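Local coordinates for Exo-beta-1,4-mannosidase (Rhizomucor miehei, PDB 4LYP), which hydrolyses terminal beta-linked mannose units from the non-reducing ends of beta-mannosides and has transglycosylation activity, as a TIM-barrel enzyme of glycoside hydrolase family 5, at residues A[131-136]-A[217-222]; A[242-247]-A[276-281]; A[339-344]-A[352-357]. All blocks are in the same frame, centred on the assembly; numbering follows the deposited sequence.

Contact 1: residues A[131-136]-A[217-222]; sequences LDYLLD and NTVNGK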
ATOM      1  N   LEU A 131       1.513  10.480 -11.632  1.00  7.29           N
ATOM      2  CA  LEU A 131       2.556   9.762 -10.868  1.00  7.68           C
ATOM      3  C   LEU A 131       3.875  10.554 -10.880  1.00  6.75           C
ATOM      4  O   LEU A 131       4.570  10.648  -9.837  1.00  8.21           O
ATOM      5  CB  LEU A 131       2.737   8.336 -11.469  1.00  7.63           C
ATOM      6  CG  LEU A 131       3.701   7.399 -10.725  1.00  7.59           C
ATOM      7  CD1 LEU A 131       3.337   7.219  -9.254  1.00  9.46           C
ATOM      8  CD2 LEU A 131       3.686   6.079 -11.436  1.00  8.33           C
ATOM      9  N   ASP A 132       4.224  11.234 -11.990  1.00  7.56           N
ATOM     10  CA  ASP A 132       5.406  12.063 -12.010  1.00  7.83           C
ATOM     11  C   ASP A 132       5.281  13.175 -10.973  1.00  7.78           C
ATOM     12  O   ASP A 132       6.219  13.458 -10.252  1.00  7.91           O
ATOM     13  CB  ASP A 132       5.546  12.775 -13.403  1.00  8.47           C
ATOM     14  CG  ASP A 132       5.878  11.860 -14.549  1.00  8.63           C
ATOM     15  OD1 ASP A 132       6.293  10.694 -14.365  1.00  8.82           O
ATOM     16  OD2 ASP A 132       5.729  12.350 -15.699  1.00  9.54           O
ATOM     17  N   TYR A 133       4.130  13.850 -10.905  1.00  7.69           N
ATOM     18  CA  TYR A 133       3.931  14.919  -9.945  1.00  7.86           C
ATOM     19  C   TYR A 133       3.921  14.396  -8.507  1.00  7.94           C
ATOM     20  O   TYR A 133       4.467  15.045  -7.612  1.00  8.47           O
ATOM     21  CB  TYR A 133       2.625  15.697 -10.197  1.00  8.58           C
ATOM     22  CG  TYR A 133       2.754  16.785 -11.209  1.00  8.85           C
ATOM     23  CD1 TYR A 133       3.289  17.982 -10.861  1.00 10.60           C
ATOM     24  CD2 TYR A 133       2.409  16.560 -12.555  1.00  9.01           C
ATOM     25  CE1 TYR A 133       3.429  19.012 -11.820  1.00 11.26           C
ATOM     26  CE2 TYR A 133       2.547  17.557 -13.512  1.00 10.23           C
ATOM     27  CZ  TYR A 133       3.073  18.765 -13.151  1.00 10.20           C
ATOM     28  OH  TYR A 133       3.206  19.776 -14.057  1.00 13.36           O
ATOM     29  N   LEU A 134       3.325  13.226  -8.281  1.00  7.66           N
ATOM     30  CA  LEU A 134       3.386  12.616  -6.954  1.00  7.96           C
ATOM     31  C   LEU A 134       4.812  12.452  -6.478  1.00  7.32           C
ATOM     32  O   LEU A 134       5.184  12.886  -5.386  1.00  7.94           O
ATOM     33  CB  LEU A 134       2.614  11.292  -6.998  1.00  7.55           C
ATOM     34  CG  LEU A 134       2.734  10.448  -5.686  1.00  8.16           C
ATOM     35  CD1 LEU A 134       2.130  11.190  -4.512  1.00 10.08           C
ATOM     36  CD2 LEU A 134       2.022   9.144  -5.931  1.00  8.14           C
ATOM     37  N   LEU A 135       5.654  11.889  -7.348  1.00  7.50           N
ATOM     38  CA  LEU A 135       7.016  11.613  -6.972  1.00  8.45           C
ATOM     39  C   LEU A 135       7.829  12.890  -6.827  1.00  7.92           C
ATOM     40  O   LEU A 135       8.707  12.962  -5.969  1.00  8.81           O
ATOM     41  CB  LEU A 135       7.681  10.666  -7.974  1.00  8.62           C
ATOM     42  CG  LEU A 135       7.169   9.219  -7.888  1.00  8.28           C
ATOM     43  CD1 LEU A 135       7.642   8.362  -9.062  1.00 11.17           C
ATOM     44  CD2 LEU A 135       7.617   8.571  -6.574  1.00 11.16           C
ATOM     45  N   ASP A 136       7.545  13.927  -7.645  1.00  8.34           N
ATOM     46  CA  ASP A 136       8.236  15.165  -7.513  1.00  8.68           C
ATOM     47  C   ASP A 136       7.868  15.883  -6.202  1.00  7.95           C
ATOM     48  O   ASP A 136       8.751  16.456  -5.536  1.00  8.53           O
ATOM     49  CB  ASP A 136       7.969  16.098  -8.713  1.00  9.78           C
ATOM     50  CG  ASP A 136       8.776  17.355  -8.576  1.00  8.87           C
ATOM     51  OD1 ASP A 136       9.997  17.276  -8.700  1.00 11.41           O
ATOM     52  OD2 ASP A 136       8.169  18.420  -8.310  1.00 11.52           O
ATOM     53  N   ASN A 217      10.499  11.053 -15.558  1.00  9.09           N
ATOM     54  CA  ASN A 217       9.617  11.984 -14.831  1.00  8.38           C
ATOM     55  C   ASN A 217       9.527  13.259 -15.626  1.00  9.02           C
ATOM     56  O   ASN A 217      10.561  13.946 -15.817  1.00 10.30           O
ATOM     57  CB  ASN A 217      10.208  12.204 -13.431  1.00  8.78           C
ATOM     58  CG  ASN A 217       9.260  12.959 -12.537  1.00  8.53           C
ATOM     59  OD1 ASN A 217       8.822  14.057 -12.915  1.00  9.56           O
ATOM     60  ND2 ASN A 217       8.917  12.393 -11.378  1.00  8.55           N
ATOM     61  N   THR A 218       8.347  13.642 -16.099  1.00  8.74           N
ATOM     62  CA  THR A 218       8.238  14.805 -16.963  1.00 10.02           C
ATOM     63  C   THR A 218       8.441  16.119 -16.199  1.00 10.04           C
ATOM     64  O   THR A 218       8.636  17.171 -16.823  1.00 11.93           O
ATOM     65  CB  THR A 218       6.840  14.832 -17.650  1.00 10.85           C
ATOM     66  OG1 THR A 218       5.807  14.875 -16.650  1.00 10.69           O
ATOM     67  CG2 THR A 218       6.638  13.675 -18.607  1.00 11.69           C
ATOM     68  N   VAL A 219       8.321  16.065 -14.867  1.00 10.37           N
ATOM     69  CA  VAL A 219       8.385  17.253 -14.048  1.00 10.33           C
ATOM     70  C   VAL A 219       9.864  17.568 -13.686  1.00  9.72           C
ATOM     71  O   VAL A 219      10.321  18.682 -13.785  1.00 13.14           O
ATOM     72  CB  VAL A 219       7.508  17.060 -12.811  1.00 10.43           C
ATOM     73  CG1 VAL A 219       7.641  18.286 -11.850  1.00 12.90           C
ATOM     74  CG2 VAL A 219       6.053  16.840 -13.231  1.00 12.17           C
ATOM     75  N   ASN A 220      10.604  16.530 -13.219  1.00  9.98           N
ATOM     76  CA  ASN A 220      11.955  16.726 -12.744  1.00 10.54           C
ATOM     77  C   ASN A 220      13.034  16.040 -13.551  1.00 10.49           C
ATOM     78  O   ASN A 220      14.204  16.202 -13.242  1.00 12.11           O
ATOM     79  CB  ASN A 220      12.063  16.401 -11.245  1.00 10.52           C
ATOM     80  CG  ASN A 220      11.813  14.943 -10.931  1.00 10.25           C
ATOM     81  OD1 ASN A 220      12.192  14.035 -11.669  1.00 10.24           O
ATOM     82  ND2 ASN A 220      11.200  14.730  -9.799  1.00 10.61           N
ATOM     83  N   GLY A 221      12.672  15.290 -14.603  1.00  9.78           N
ATOM     84  CA  GLY A 221      13.607  14.692 -15.553  1.00 11.30           C
ATOM     85  C   GLY A 221      14.235  13.404 -15.104  1.00 10.37           C
ATOM     86  O   GLY A 221      14.947  12.792 -15.905  1.00 12.87           O
ATOM     87  N   LYS A 222      14.037  12.953 -13.864  1.00 10.21           N
ATOM     88  CA  LYS A 222      14.683  11.717 -13.420  1.00  9.92           C
ATOM     89  C   LYS A 222      14.057  10.491 -14.045  1.00  9.25           C
ATOM     90  O   LYS A 222      12.806  10.389 -14.114  1.00 10.67           O
ATOM     91  CB  LYS A 222      14.650  11.612 -11.875  1.00 10.05           C
ATOM     92  CG  LYS A 222      15.508  12.655 -11.213  1.00 11.17           C
ATOM     93  CD  LYS A 222      15.503  12.533  -9.701  1.00 11.75           C
ATOM     94  CE  LYS A 222      14.236  13.159  -9.072  1.00 11.04           C
ATOM     95  NZ  LYS A 222      14.179  12.887  -7.566  1.00 10.85           N
TER
HETATM   96  O   HOH W   1      11.163  12.492  -7.714  1.00 10.40           O

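Contact 2: residues A[242-247]-A[276-281]; sequences APASWF and FDRAHD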
ATOM      1  N   ALA A 242       0.661 -17.282  -3.794  1.00  9.28           N
ATOM      2  CA  ALA A 242       1.339 -17.425  -5.073  1.00  9.50           C
ATOM      3  C   ALA A 242       2.545 -18.363  -4.879  1.00  9.17           C
ATOM      4  O   ALA A 242       3.149 -18.426  -3.795  1.00 10.18           O
ATOM      5  CB  ALA A 242       1.790 -16.079  -5.531  1.00  9.84           C
ATOM      6  N   PRO A 243       2.969 -19.073  -5.947  1.00  9.89           N
ATOM      7  CA  PRO A 243       4.061 -20.026  -5.761  1.00 10.32           C
ATOM      8  C   PRO A 243       5.378 -19.335  -5.576  1.00  8.97           C
ATOM      9  O   PRO A 243       5.661 -18.231  -6.144  1.00  9.94           O
ATOM     10  CB  PRO A 243       4.033 -20.838  -7.032  1.00 13.51           C
ATOM     11  CG  PRO A 243       3.303 -19.992  -7.991  1.00 13.96           C
ATOM     12  CD  PRO A 243       2.374 -19.110  -7.264  1.00 10.74           C
ATOM     13  N   ALA A 244       6.268 -19.984  -4.810  1.00 10.21           N
ATOM     14  CA  ALA A 244       7.619 -19.481  -4.583  1.00 10.64           C
ATOM     15  C   ALA A 244       8.312 -19.135  -5.907  1.00  9.63           C
ATOM     16  O   ALA A 244       9.047 -18.148  -6.036  1.00 10.60           O
ATOM     17  CB  ALA A 244       8.475 -20.482  -3.793  1.00 12.86           C
ATOM     18  N   SER A 245       8.127 -20.000  -6.914  1.00 11.09           N
ATOM     19  CA  SER A 245       8.831 -19.777  -8.198  1.00 12.46           C
ATOM     20  C   SER A 245       8.406 -18.468  -8.855  1.00 11.01           C
ATOM     21  O   SER A 245       9.193 -17.837  -9.549  1.00 11.49           O
ATOM     22  CB  SER A 245       8.514 -20.947  -9.148  1.00 13.75           C
ATOM     23  OG  SER A 245       7.083 -21.121  -9.308  1.00 16.54           O
ATOM     24  N   TRP A 246       7.143 -18.042  -8.639  1.00 10.04           N
ATOM     25  CA  TRP A 246       6.680 -16.768  -9.220  1.00  9.87           C
ATOM     26  C   TRP A 246       7.340 -15.599  -8.483  1.00  9.42           C
ATOM     27  O   TRP A 246       7.835 -14.668  -9.125  1.00 10.49           O
ATOM     28  CB  TRP A 246       5.177 -16.707  -9.179  1.00  9.43           C
ATOM     29  CG  TRP A 246       4.583 -15.433  -9.655  1.00  9.12           C
ATOM     30  CD1 TRP A 246       4.368 -15.075 -10.945  1.00  9.82           C
ATOM     31  CD2 TRP A 246       4.111 -14.314  -8.820  1.00  8.69           C
ATOM     32  NE1 TRP A 246       3.778 -13.818 -11.012  1.00 10.25           N
ATOM     33  CE2 TRP A 246       3.593 -13.327  -9.736  1.00  9.88           C
ATOM     34  CE3 TRP A 246       4.087 -14.066  -7.443  1.00  8.28           C
ATOM     35  CZ2 TRP A 246       3.049 -12.135  -9.298  1.00  9.94           C
ATOM     36  CZ3 TRP A 246       3.469 -12.880  -7.012  1.00  9.22           C
ATOM     37  CH2 TRP A 246       2.999 -11.911  -7.938  1.00  9.40           C
ATOM     38  N   PHE A 247       7.399 -15.660  -7.141  1.00  8.88           N
ATOM     39  CA  PHE A 247       8.113 -14.643  -6.421  1.00  9.22           C
ATOM     40  C   PHE A 247       9.548 -14.586  -6.866  1.00  9.46           C
ATOM     41  O   PHE A 247      10.106 -13.466  -7.014  1.00 10.31           O
ATOM     42  CB  PHE A 247       8.066 -14.887  -4.920  1.00 10.02           C
ATOM     43  CG  PHE A 247       6.733 -14.583  -4.307  1.00  8.39           C
ATOM     44  CD1 PHE A 247       6.304 -13.243  -4.092  1.00  9.07           C
ATOM     45  CD2 PHE A 247       5.843 -15.627  -3.925  1.00  8.89           C
ATOM     46  CE1 PHE A 247       5.091 -12.968  -3.517  1.00  8.68           C
ATOM     47  CE2 PHE A 247       4.612 -15.311  -3.340  1.00  9.44           C
ATOM     48  CZ  PHE A 247       4.245 -13.982  -3.131  1.00  9.59           C
ATOM     49  N   PHE A 276       4.813 -17.063   4.656  1.00  9.35           N
ATOM     50  CA  PHE A 276       5.782 -15.953   4.766  1.00  9.22           C
ATOM     51  C   PHE A 276       7.061 -16.237   4.021  1.00  9.01           C
ATOM     52  O   PHE A 276       7.579 -15.367   3.271  1.00  9.22           O
ATOM     53  CB  PHE A 276       6.021 -15.699   6.270  1.00  9.71           C
ATOM     54  CG  PHE A 276       6.906 -14.525   6.568  1.00  8.53           C
ATOM     55  CD1 PHE A 276       8.294 -14.685   6.661  1.00  9.23           C
ATOM     56  CD2 PHE A 276       6.341 -13.242   6.784  1.00  9.08           C
ATOM     57  CE1 PHE A 276       9.084 -13.582   6.992  1.00 10.32           C
ATOM     58  CE2 PHE A 276       7.135 -12.163   7.099  1.00  9.81           C
ATOM     59  CZ  PHE A 276       8.488 -12.340   7.221  1.00  9.88           C
ATOM     60  N   ASP A 277       7.632 -17.420   4.203  1.00  9.94           N
ATOM     61  CA  ASP A 277       8.893 -17.773   3.560  1.00 10.73           C
ATOM     62  C   ASP A 277       8.747 -17.949   2.050  1.00  9.55           C
ATOM     63  O   ASP A 277       9.643 -17.650   1.278  1.00 10.64           O
ATOM     64  CB  ASP A 277       9.511 -19.031   4.207  1.00 11.04           C
ATOM     65  CG  ASP A 277       9.977 -18.772   5.612  1.00 12.50           C
ATOM     66  OD1 ASP A 277      10.113 -17.599   6.026  1.00 13.12           O
ATOM     67  OD2 ASP A 277      10.317 -19.745   6.318  1.00 20.55           O
ATOM     68  N   ARG A 278       7.598 -18.464   1.642  1.00 10.09           N
ATOM     69  CA  ARG A 278       7.336 -18.667   0.208  1.00  9.90           C
ATOM     70  C   ARG A 278       7.441 -17.308  -0.552  1.00  9.87           C
ATOM     71  O   ARG A 278       7.924 -17.254  -1.676  1.00 10.46           O
ATOM     72  CB  ARG A 278       5.933 -19.232   0.041  1.00 10.79           C
ATOM     73  CG  ARG A 278       5.409 -19.306  -1.348  1.00 11.04           C
ATOM     74  CD  ARG A 278       4.168 -20.172  -1.498  1.00 12.07           C
ATOM     75  NE  ARG A 278       3.073 -19.645  -0.660  1.00 10.99           N
ATOM     76  CZ  ARG A 278       2.019 -20.334  -0.240  1.00 11.59           C
ATOM     77  NH1 ARG A 278       1.841 -21.612  -0.641  1.00 14.50           N
ATOM     78  NH2 ARG A 278       1.103 -19.752   0.605  1.00 12.47           N
ATOM     79  N   ALA A 279       7.003 -16.225   0.105  1.00  9.12           N
ATOM     80  CA  ALA A 279       7.067 -14.912  -0.511  1.00  9.27           C
ATOM     81  C   ALA A 279       8.437 -14.240  -0.324  1.00  9.19           C
ATOM     82  O   ALA A 279       8.901 -13.511  -1.167  1.00  9.78           O
ATOM     83  CB  ALA A 279       6.005 -13.972   0.115  1.00  9.96           C
ATOM     84  N   HIS A 280       9.045 -14.450   0.880  1.00  8.39           N
ATOM     85  CA  HIS A 280      10.171 -13.586   1.290  1.00  9.23           C
ATOM     86  C   HIS A 280      11.550 -14.239   1.197  1.00  8.72           C
ATOM     87  O   HIS A 280      12.532 -13.492   1.190  1.00  9.75           O
ATOM     88  CB  HIS A 280       9.954 -13.105   2.717  1.00  9.19           C
ATOM     89  CG  HIS A 280       8.730 -12.254   2.867  1.00  8.24           C
ATOM     90  ND1 HIS A 280       7.701 -12.551   3.691  1.00  9.94           N
ATOM     91  CD2 HIS A 280       8.447 -11.003   2.352  1.00  8.68           C
ATOM     92  CE1 HIS A 280       6.759 -11.568   3.615  1.00  8.88           C
ATOM     93  NE2 HIS A 280       7.216 -10.620   2.844  1.00  8.38           N
ATOM     94  N   ASP A 281      11.641 -15.582   1.173  1.00  9.35           N
ATOM     95  CA  ASP A 281      12.960 -16.213   1.196  1.00  9.42           C
ATOM     96  C   ASP A 281      13.502 -16.319  -0.231  1.00  9.53           C
ATOM     97  O   ASP A 281      13.566 -17.400  -0.823  1.00 12.40           O
ATOM     98  CB  ASP A 281      12.869 -17.582   1.891  1.00 11.24           C
ATOM     99  CG  ASP A 281      14.228 -18.223   2.112  1.00 13.86           C
ATOM    100  OD1 ASP A 281      15.228 -17.544   1.991  1.00 14.35           O
ATOM    101  OD2 ASP A 281      14.237 -19.413   2.420  1.00 20.79           O
TER

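Contact 3: residues A[339-344]-A[352-357]; sequences GMARDA and TYKYLP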
ATOM      1  N   GLY A 339      -5.427  -0.897   9.808  1.00  6.44           N
ATOM      2  CA  GLY A 339      -6.424   0.173   9.981  1.00  7.56           C
ATOM      3  C   GLY A 339      -7.605  -0.366  10.765  1.00  6.72           C
ATOM      4  O   GLY A 339      -7.720  -1.530  11.116  1.00  6.83           O
ATOM      5  N   MET A 340      -8.516   0.580  11.089  1.00  6.64           N
ATOM      6  CA  MET A 340      -9.724   0.278  11.874  1.00  6.62           C
ATOM      7  C   MET A 340     -10.788   1.313  11.497  1.00  6.67           C
ATOM      8  O   MET A 340     -10.473   2.459  11.181  1.00  7.38           O
ATOM      9  CB  MET A 340      -9.398   0.272  13.367  1.00  6.84           C
ATOM     10  CG  MET A 340     -10.579   0.014  14.246  1.00  6.75           C
ATOM     11  SD  MET A 340     -10.161  -0.314  15.982  1.00  7.96           S
ATOM     12  CE  MET A 340      -9.599  -2.028  15.870  1.00  8.73           C
ATOM     13  N   ALA A 341     -12.035   0.833  11.585  1.00  6.34           N
ATOM     14  CA  ALA A 341     -13.225   1.628  11.294  1.00  6.53           C
ATOM     15  C   ALA A 341     -13.457   2.681  12.384  1.00  6.47           C
ATOM     16  O   ALA A 341     -12.875   2.663  13.477  1.00  7.17           O
ATOM     17  CB  ALA A 341     -14.424   0.695  11.242  1.00  7.43           C
ATOM     18  N   ARG A 342     -14.379   3.588  12.057  1.00  6.93           N
ATOM     19  CA  ARG A 342     -14.886   4.585  13.032  1.00  6.89           C
ATOM     20  C   ARG A 342     -15.790   3.880  14.010  1.00  7.17           C
ATOM     21  O   ARG A 342     -16.051   2.678  13.930  1.00  7.62           O
ATOM     22  CB  ARG A 342     -15.569   5.716  12.295  1.00  8.31           C
ATOM     23  CG  ARG A 342     -14.758   6.274  11.087  1.00  7.70           C
ATOM     24  CD  ARG A 342     -15.328   7.532  10.472  1.00  8.32           C
ATOM     25  NE  ARG A 342     -14.956   8.772  11.185  1.00  7.97           N
ATOM     26  CZ  ARG A 342     -13.831   9.425  10.957  1.00  7.28           C
ATOM     27  NH1 ARG A 342     -13.653  10.616  11.592  1.00  9.83           N
ATOM     28  NH2 ARG A 342     -12.864   8.958  10.158  1.00  8.46           N
ATOM     29  N   ASP A 343     -16.275   4.665  15.007  1.00  7.81           N
ATOM     30  CA  ASP A 343     -17.016   4.099  16.150  1.00  8.14           C
ATOM     31  C   ASP A 343     -18.473   3.699  15.856  1.00  8.12           C
ATOM     32  O   ASP A 343     -19.436   4.239  16.429  1.00  9.35           O
ATOM     33  CB  ASP A 343     -17.030   5.106  17.314  1.00  8.50           C
ATOM     34  CG  ASP A 343     -15.712   5.260  18.061  1.00  8.40           C
ATOM     35  OD1 ASP A 343     -14.815   4.343  17.986  1.00  8.08           O
ATOM     36  OD2 ASP A 343     -15.595   6.236  18.825  1.00  8.50           O
ATOM     37  N   ALA A 344     -18.655   2.717  14.957  1.00  8.54           N
ATOM     38  CA  ALA A 344     -19.961   2.212  14.551  1.00  8.94           C
ATOM     39  C   ALA A 344     -20.792   1.803  15.749  1.00  9.01           C
ATOM     40  O   ALA A 344     -22.039   1.946  15.746  1.00 10.19           O
ATOM     41  CB  ALA A 344     -19.812   1.026  13.599  1.00 10.16           C
ATOM     42  N   THR A 352     -25.102   3.649   7.885  1.00 16.02           N
ATOM     43  CA  THR A 352     -24.495   4.828   7.333  1.00 14.18           C
ATOM     44  C   THR A 352     -23.628   5.565   8.387  1.00 11.83           C
ATOM     45  O   THR A 352     -22.625   6.183   8.013  1.00 11.33           O
ATOM     46  CB  THR A 352     -25.493   5.824   6.738  1.00 17.74           C
ATOM     47  OG1 THR A 352     -26.292   6.396   7.735  1.00 23.55           O
ATOM     48  CG2 THR A 352     -26.354   5.114   5.699  1.00 23.51           C
ATOM     49  N   TYR A 353     -23.993   5.529   9.668  1.00 11.45           N
ATOM     50  CA  TYR A 353     -23.283   6.225  10.707  1.00  9.94           C
ATOM     51  C   TYR A 353     -21.842   5.794  10.771  1.00  9.19           C
ATOM     52  O   TYR A 353     -20.945   6.618  11.047  1.00  9.42           O
ATOM     53  CB  TYR A 353     -24.027   5.995  12.028  1.00 11.50           C
ATOM     54  CG  TYR A 353     -23.339   6.513  13.259  1.00  9.65           C
ATOM     55  CD1 TYR A 353     -22.404   5.716  13.928  1.00  9.26           C
ATOM     56  CD2 TYR A 353     -23.607   7.802  13.754  1.00 10.97           C
ATOM     57  CE1 TYR A 353     -21.785   6.137  15.050  1.00  9.66           C
ATOM     58  CE2 TYR A 353     -22.931   8.255  14.894  1.00 10.39           C
ATOM     59  CZ  TYR A 353     -22.034   7.429  15.518  1.00  9.15           C
ATOM     60  OH  TYR A 353     -21.353   7.859  16.623  1.00 10.23           O
ATOM     61  N   LYS A 354     -21.523   4.536  10.469  1.00  8.96           N
ATOM     62  CA  LYS A 354     -20.186   3.988  10.513  1.00  9.09           C
ATOM     63  C   LYS A 354     -19.246   4.742   9.636  1.00  8.62           C
ATOM     64  O   LYS A 354     -18.039   4.805   9.899  1.00  9.26           O
ATOM     65  CB  LYS A 354     -20.254   2.493  10.065  1.00  9.58           C
ATOM     66  CG  LYS A 354     -18.905   1.809   9.906  1.00  9.33           C
ATOM     67  CD  LYS A 354     -19.129   0.331   9.644  1.00  9.55           C
ATOM     68  CE  LYS A 354     -17.815  -0.419   9.401  1.00 10.63           C
ATOM     69  NZ  LYS A 354     -18.149  -1.842   9.127  1.00 15.27           N
ATOM     70  N   TYR A 355     -19.739   5.335   8.524  1.00  8.70           N
ATOM     71  CA  TYR A 355     -18.890   5.938   7.505  1.00  8.52           C
ATOM     72  C   TYR A 355     -18.930   7.475   7.519  1.00  8.71           C
ATOM     73  O   TYR A 355     -18.278   8.062   6.705  1.00  9.61           O
ATOM     74  CB  TYR A 355     -19.284   5.401   6.099  1.00  9.19           C
ATOM     75  CG  TYR A 355     -19.223   3.894   6.071  1.00  8.62           C
ATOM     76  CD1 TYR A 355     -17.986   3.233   6.093  1.00  9.85           C
ATOM     77  CD2 TYR A 355     -20.339   3.133   6.046  1.00 10.99           C
ATOM     78  CE1 TYR A 355     -17.929   1.840   6.122  1.00  9.31           C
ATOM     79  CE2 TYR A 355     -20.307   1.739   6.071  1.00 11.64           C
ATOM     80  CZ  TYR A 355     -19.091   1.078   6.138  1.00  9.99           C
ATOM     81  OH  TYR A 355     -18.953  -0.283   6.151  1.00 12.24           O
ATOM     82  N   LEU A 356     -19.692   8.060   8.453  1.00  9.18           N
ATOM     83  CA  LEU A 356     -19.710   9.538   8.465  1.00 10.28           C
ATOM     84  C   LEU A 356     -18.413  10.075   9.057  1.00  9.57           C
ATOM     85  O   LEU A 356     -17.956   9.637  10.119  1.00  9.68           O
ATOM     86  CB  LEU A 356     -20.883  10.025   9.328  1.00 11.12           C
ATOM     87  CG  LEU A 356     -22.302   9.748   8.744  1.00 12.48           C
ATOM     88  CD1 LEU A 356     -23.308  10.231   9.749  1.00 14.66           C
ATOM     89  CD2 LEU A 356     -22.464  10.484   7.416  1.00 15.61           C
ATOM     90  N   PRO A 357     -17.858  11.106   8.432  1.00  9.52           N
ATOM     91  CA  PRO A 357     -16.656  11.712   9.049  1.00 10.50           C
ATOM     92  C   PRO A 357     -16.877  12.328  10.421  1.00  9.77           C
ATOM     93  O   PRO A 357     -15.962  12.381  11.238  1.00 10.45           O
ATOM     94  CB  PRO A 357     -16.274  12.829   8.023  1.00 11.95           C
ATOM     95  CG  PRO A 357     -16.797  12.289   6.710  1.00 11.17           C
ATOM     96  CD  PRO A 357     -18.099  11.600   7.044  1.00 11.42           C
TER
HETATM   97  O   HOH W   2     -15.726   3.226   9.518  1.00  7.50           O

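Contact 1: residues A[131-136]-A[217-222]
D132 carries CG anti to its carbonyl carbon (chi1 -69°), while T218 sets OG1 between its own backbone N and carbonyl carbon (chi1 59°), and the two groups meet at D132 OD2. T218 OG1 donates to D132 OD2 over 2.7 Å from the anti side, and T218 N reaches the same D132 OD2 at 2.9 Å from above the carboxylate plane, so one oxygen is gripped from two directions by a single residue. Next along the loop, V219 crosses Y133 at about a right angle and lays CG2 over the middle of the Y133 ring, 3.4 Å from its centroid, a CH-pi contact. N217 works both ways: ND2 bonds to D132 O at 3.1 Å, sharing that oxygen with the helical D136 N, while N217 OD1 accepts from V219 N and N220 N, an Asx motif that fixes the bend of the loop. One helical turn on, D136 OD1 uses its anti lone pair to take N220 ND2 at 3.0 Å, with a water joining N220 ND2 to K222 NZ and, weakly, to L135 O. The loop after helix 197-213 is thus pinned to helix 125-140 on the outside of the barrel. R215 forms a salt bridge with D132 OD2, and Y224 hydrogen-bonds D132 OD1. With this many donors around it, the D132 carboxylate is likely to stay ionised.

Contact 2: residues A[242-247]-A[276-281]
The F247 ring is sandwiched: A279 CA sits 3.6 Å from the ring centroid, almost straight above one face as a CH-pi contact, and CE3 of its own neighbour W246 lies over the opposite face. A279 CB covers the same side as its CA, 3.7 Å from F247 CZ. R278 O approaches the ring obliquely, 3.5 Å from F247 CD2, and it also accepts a hydrogen bond from H282. The contact sets the first turn of helix 244-257 against the last turn of helix 273-280. In the TIM barrel these are consecutive outer helices, separated along the chain by strand 262-264. P243 is the N-cap of the first, and its O accepts from both W246 N and F247 N. R278 lies beside this helix start: its CG is 3.6 Å from A244 N and its CD 3.1 Å from A242 O, carbon against backbone with no hydrogen bond across the contact. A bend at chi3 (60°) leaves NE beside A242 O, at a poor angle for a bond, and carries NH2 on to salt bridges with D275 and E241. Between the helices A279 O is buried without a partner in the model, 3.9 Å from F247 CD1.

Contact 3: residues A[339-344]-A[352-357]
An inverse gamma turn centred on D343 shapes one side of this contact, where A341, R342 and A344 meet K354 and the residues after it within one long loop. In the turn A344 N bonds back to R342 O at 2.8 Å, and D343 O lies at the edge of the Y353 ring, in its plane, 3.3 Å from Y353 CE1. K354 runs fully extended alongside the small residues: its CB lies 3.9 Å from A344 CB, and its CE 4.0 Å from A341 CB. Its CG also lies over the centre of the Y355 ring. The loop leaves strand 333-338 at the C-terminal ends of the barrel strands, the end that holds the active site in this fold. The K354 side chain is about 12 Å from a bound guanidine, and its NZ makes a salt bridge with E295. A water bridges the two segments, accepting from R342 N and donating to K354 O. R342 puts its aliphatic part on K354 O (CB 3.6 Å away), then bends at chi3 (82°) to bring one face of the guanidinium under P357 CA. R342 NH1 comes within 2.9 Å of P357 O and forms a salt bridge with D427, while NE is hydrogen-bonded to T359 O.

In the fold
The three contacts come in series along one barrel chain and none touches another. Contact 1 lies 32 Å from contact 2 and 35 Å from contact 3, centre to centre; contacts 2 and 3 are also 35 Å apart and sit on opposite sides of the chain's centre. Contact 1 uses helix 125-140, between strands 95-99 and 144-148, together with the loop leading to strand 230-234. Contact 2 joins the helices before and after strand 262-264. Contact 3 belongs to the loop between strand 333-338 and helix 362-380. The first two therefore tie outer elements together around the barrel, whereas the third folds a long loop back on itself at the C-terminal end of strand 333-338, the side of the barrel where the active site of this fold lies.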